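Sensor protein KdpD (Escherichia coli, PDB 4Y2F) is a membrane-bound potassium-sensing histidine kinase, whose GAF domain, the part crystallised here, probably contributes to signal input or regulation. Local coordinates at residues Y87-L92 against Y99-V104. Residues are numbered along the deposited sequence; the frame is centred on the assembly and turned at random.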
ATOM      1  N   TYR A  87      -1.691  23.978  -6.121  1.00 12.28           N
ATOM      2  CA  TYR A  87      -1.939  22.544  -6.220  1.00 10.97           C
ATOM      3  C   TYR A  87      -0.609  21.811  -6.119  1.00 10.72           C
ATOM      4  O   TYR A  87       0.472  22.399  -6.252  1.00 11.50           O
ATOM      5  CB  TYR A  87      -2.629  22.184  -7.545  1.00 13.25           C
ATOM      6  CG  TYR A  87      -1.896  22.679  -8.781  1.00 14.04           C
ATOM      7  CD1 TYR A  87      -0.842  21.968  -9.322  1.00 16.49           C
ATOM      8  CD2 TYR A  87      -2.249  23.889  -9.381  1.00 19.06           C
ATOM      9  CE1 TYR A  87      -0.158  22.420 -10.440  1.00 18.58           C
ATOM     10  CE2 TYR A  87      -1.584  24.339 -10.506  1.00 17.01           C
ATOM     11  CZ  TYR A  87      -0.523  23.615 -11.021  1.00 18.15           C
ATOM     12  OH  TYR A  87       0.175  24.058 -12.151  1.00 21.39           O
ATOM     13  N   GLN A  88      -0.691  20.510  -5.865  1.00 11.88           N
ATOM     14  CA  GLN A  88       0.471  19.633  -5.919  1.00 10.96           C
ATOM     15  C   GLN A  88       0.371  18.711  -7.126  1.00 10.61           C
ATOM     16  O   GLN A  88      -0.717  18.294  -7.520  1.00 12.68           O
ATOM     17  CB  GLN A  88       0.553  18.765  -4.669  1.00 12.04           C
ATOM     18  CG  GLN A  88       0.619  19.564  -3.387  1.00 13.07           C
ATOM     19  CD  GLN A  88       0.924  18.675  -2.219  1.00 14.05           C
ATOM     20  OE1 GLN A  88       0.031  18.057  -1.669  1.00 15.49           O
ATOM     21  NE2 GLN A  88       2.195  18.580  -1.852  1.00 18.56           N
ATOM     22  N   ILE A  89       1.532  18.385  -7.706  1.00 12.52           N
ATOM     23  CA  ILE A  89       1.639  17.389  -8.765  1.00 12.80           C
ATOM     24  C   ILE A  89       2.465  16.250  -8.175  1.00 12.74           C
ATOM     25  O   ILE A  89       3.655  16.428  -7.873  1.00 13.22           O
ATOM     26  CB  ILE A  89       2.314  17.960 -10.015  1.00 16.69           C
ATOM     27  CG1 ILE A  89       1.447  19.065 -10.619  1.00 18.34           C
ATOM     28  CG2 ILE A  89       2.519  16.859 -11.032  1.00 21.88           C
ATOM     29  CD1 ILE A  89       2.090  19.686 -11.862  1.00 25.92           C
ATOM     30  N   LEU A  90       1.842  15.079  -8.000  1.00 13.03           N
ATOM     31  CA  LEU A  90       2.455  13.984  -7.240  1.00 13.57           C
ATOM     32  C   LEU A  90       2.602  12.732  -8.094  1.00 12.54           C
ATOM     33  O   LEU A  90       1.601  12.225  -8.634  1.00 15.00           O
ATOM     34  CB  LEU A  90       1.634  13.672  -5.984  1.00 14.68           C
ATOM     35  CG  LEU A  90       1.499  14.874  -5.052  1.00 14.76           C
ATOM     36  CD1 LEU A  90       0.547  14.520  -3.932  1.00 19.62           C
ATOM     37  CD2 LEU A  90       2.847  15.299  -4.490  1.00 17.87           C
ATOM     38  N   PRO A  91       3.799  12.185  -8.229  1.00 14.13           N
ATOM     39  CA  PRO A  91       3.930  10.912  -8.948  1.00 14.05           C
ATOM     40  C   PRO A  91       3.327   9.754  -8.167  1.00 19.51           C
ATOM     41  O   PRO A  91       3.427   9.674  -6.939  1.00 18.61           O
ATOM     42  CB  PRO A  91       5.443  10.750  -9.106  1.00 18.57           C
ATOM     43  CG  PRO A  91       6.032  11.560  -7.997  1.00 22.68           C
ATOM     44  CD  PRO A  91       5.095  12.732  -7.800  1.00 17.46           C
ATOM     45  N   LEU A  92       2.663   8.865  -8.901  1.00 15.37           N
ATOM     46  CA  LEU A  92       2.139   7.621  -8.335  1.00 13.49           C
ATOM     47  C   LEU A  92       3.200   6.554  -8.556  1.00 15.42           C
ATOM     48  O   LEU A  92       3.252   5.921  -9.616  1.00 18.56           O
ATOM     49  CB  LEU A  92       0.827   7.255  -9.015  1.00 16.24           C
ATOM     50  CG  LEU A  92      -0.193   8.390  -8.937  1.00 14.77           C
ATOM     51  CD1 LEU A  92      -1.412   8.087  -9.795  1.00 15.74           C
ATOM     52  CD2 LEU A  92      -0.611   8.656  -7.486  1.00 15.97           C
ATOM     53  N   TYR A  99       3.760   5.193 -12.329  1.00 20.56           N
ATOM     54  CA  TYR A  99       2.676   4.627 -13.119  1.00 18.69           C
ATOM     55  C   TYR A  99       1.633   5.654 -13.504  1.00 20.41           C
ATOM     56  O   TYR A  99       0.727   5.341 -14.282  1.00 24.06           O
ATOM     57  CB  TYR A  99       2.012   3.480 -12.343  1.00 18.35           C
ATOM     58  CG  TYR A  99       2.944   2.303 -12.205  1.00 21.07           C
ATOM     59  CD1 TYR A  99       3.857   2.235 -11.160  1.00 23.52           C
ATOM     60  CD2 TYR A  99       2.955   1.292 -13.154  1.00 22.63           C
ATOM     61  CE1 TYR A  99       4.743   1.188 -11.055  1.00 26.95           C
ATOM     62  CE2 TYR A  99       3.823   0.234 -13.050  1.00 26.29           C
ATOM     63  CZ  TYR A  99       4.720   0.186 -12.001  1.00 22.54           C
ATOM     64  OH  TYR A  99       5.599  -0.864 -11.910  1.00 31.13           O
ATOM     65  N   GLY A 100       1.752   6.868 -12.983  1.00 17.99           N
ATOM     66  CA  GLY A 100       0.790   7.909 -13.257  1.00 19.01           C
ATOM     67  C   GLY A 100       1.100   9.089 -12.361  1.00 14.14           C
ATOM     68  O   GLY A 100       2.128   9.118 -11.684  1.00 15.56           O
ATOM     69  N   LEU A 101       0.201  10.070 -12.395  1.00 14.83           N
ATOM     70  CA  LEU A 101       0.324  11.232 -11.527  1.00 14.36           C
ATOM     71  C   LEU A 101      -1.041  11.529 -10.942  1.00 15.88           C
ATOM     72  O   LEU A 101      -2.077  11.152 -11.501  1.00 16.96           O
ATOM     73  CB  LEU A 101       0.680  12.500 -12.301  1.00 19.84           C
ATOM     74  CG  LEU A 101       1.975  12.640 -13.067  1.00 25.24           C
ATOM     75  CD1 LEU A 101       1.949  14.043 -13.621  1.00 23.69           C
ATOM     76  CD2 LEU A 101       3.166  12.459 -12.150  1.00 21.99           C
ATOM     77  N   VAL A 102      -1.045  12.214  -9.802  1.00 13.48           N
ATOM     78  CA  VAL A 102      -2.271  12.837  -9.323  1.00 14.88           C
ATOM     79  C   VAL A 102      -1.996  14.320  -9.097  1.00 14.30           C
ATOM     80  O   VAL A 102      -0.963  14.695  -8.519  1.00 15.04           O
ATOM     81  CB  VAL A 102      -2.861  12.119  -8.091  1.00 12.11           C
ATOM     82  CG1 VAL A 102      -1.906  12.178  -6.898  1.00 15.40           C
ATOM     83  CG2 VAL A 102      -4.248  12.669  -7.745  1.00 14.26           C
ATOM     84  N   VAL A 103      -2.879  15.155  -9.616  1.00 13.04           N
ATOM     85  CA  VAL A 103      -2.870  16.587  -9.334  1.00 12.29           C
ATOM     86  C   VAL A 103      -3.903  16.805  -8.234  1.00 12.79           C
ATOM     87  O   VAL A 103      -5.057  16.371  -8.368  1.00 13.65           O
ATOM     88  CB  VAL A 103      -3.219  17.406 -10.586  1.00 13.86           C
ATOM     89  CG1 VAL A 103      -3.157  18.900 -10.256  1.00 16.22           C
ATOM     90  CG2 VAL A 103      -2.255  17.077 -11.726  1.00 17.39           C
ATOM     91  N   VAL A 104      -3.482  17.427  -7.133  1.00 12.25           N
ATOM     92  CA  VAL A 104      -4.336  17.635  -5.959  1.00 11.06           C
ATOM     93  C   VAL A 104      -4.447  19.134  -5.701  1.00 10.58           C
ATOM     94  O   VAL A 104      -3.435  19.782  -5.399  1.00 10.90           O
ATOM     95  CB  VAL A 104      -3.776  16.920  -4.719  1.00 10.68           C
ATOM     96  CG1 VAL A 104      -4.702  17.109  -3.544  1.00 12.84           C
ATOM     97  CG2 VAL A 104      -3.565  15.425  -5.003  1.00 14.70           C
TER
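The Tyr87 ring meets Val103 obliquely, its CD1 lying 4.0 Å from CG1 of Val103. The end of the ring leads away from strand 99-104. The Tyr99 ring has the carbonyl O of Leu92 at its edge, near the ring plane. Farther out, Tyr99 touches Glu133 and Lys137 of helix 115-142.

Between the rings the strands pair antiparallel. Gln88 pairs with Val104 and Leu90 with Val102, each through two backbone hydrogen bonds. Leu92 N also donates to Gly100 O at 2.8 Å, but from 43° out of the carbonyl plane. Tyr99 N donates to Leu92 O almost straight, with 176° at the hydrogen.

Side chains alternate between the two faces. On one, Ile89 and Leu101 cross obliquely, Ile89 CG2 lying 3.9 Å from Leu101 CD1, and Leu101 CD2 reaches Pro91 CA at 3.6 Å. Helix 62-71 packs here through Ser68 and Phe69. On the other face, Leu92 crosses Val102 at about a right angle. CG of Leu92 is anti to its carbonyl carbon (chi1 -55°), and the branch lies over Gly100: CD2 reaches Val102 CG1 at 3.8 Å, and CD1 comes 3.6 Å from Leu101 O. Gly100, having no side chain, leaves room for that CD1. An alanine in place of Leu92 is likely to open a gap over Gly100 and beside Val102 CG1. Gln88 lies on this face too, with its NE2 hydrogen-bonded to Gln118.

The contact joins the two strands of a beta hairpin in the antiparallel sheet of the GAF domain. Its cross-strand polar bonds are all between backbone groups, while the side chains that meet are apolar. The pairing thus satisfies most of the main-chain polar groups facing across it, though Gly100 N is buried without a partner, and presents largely hydrophobic surfaces to the helices.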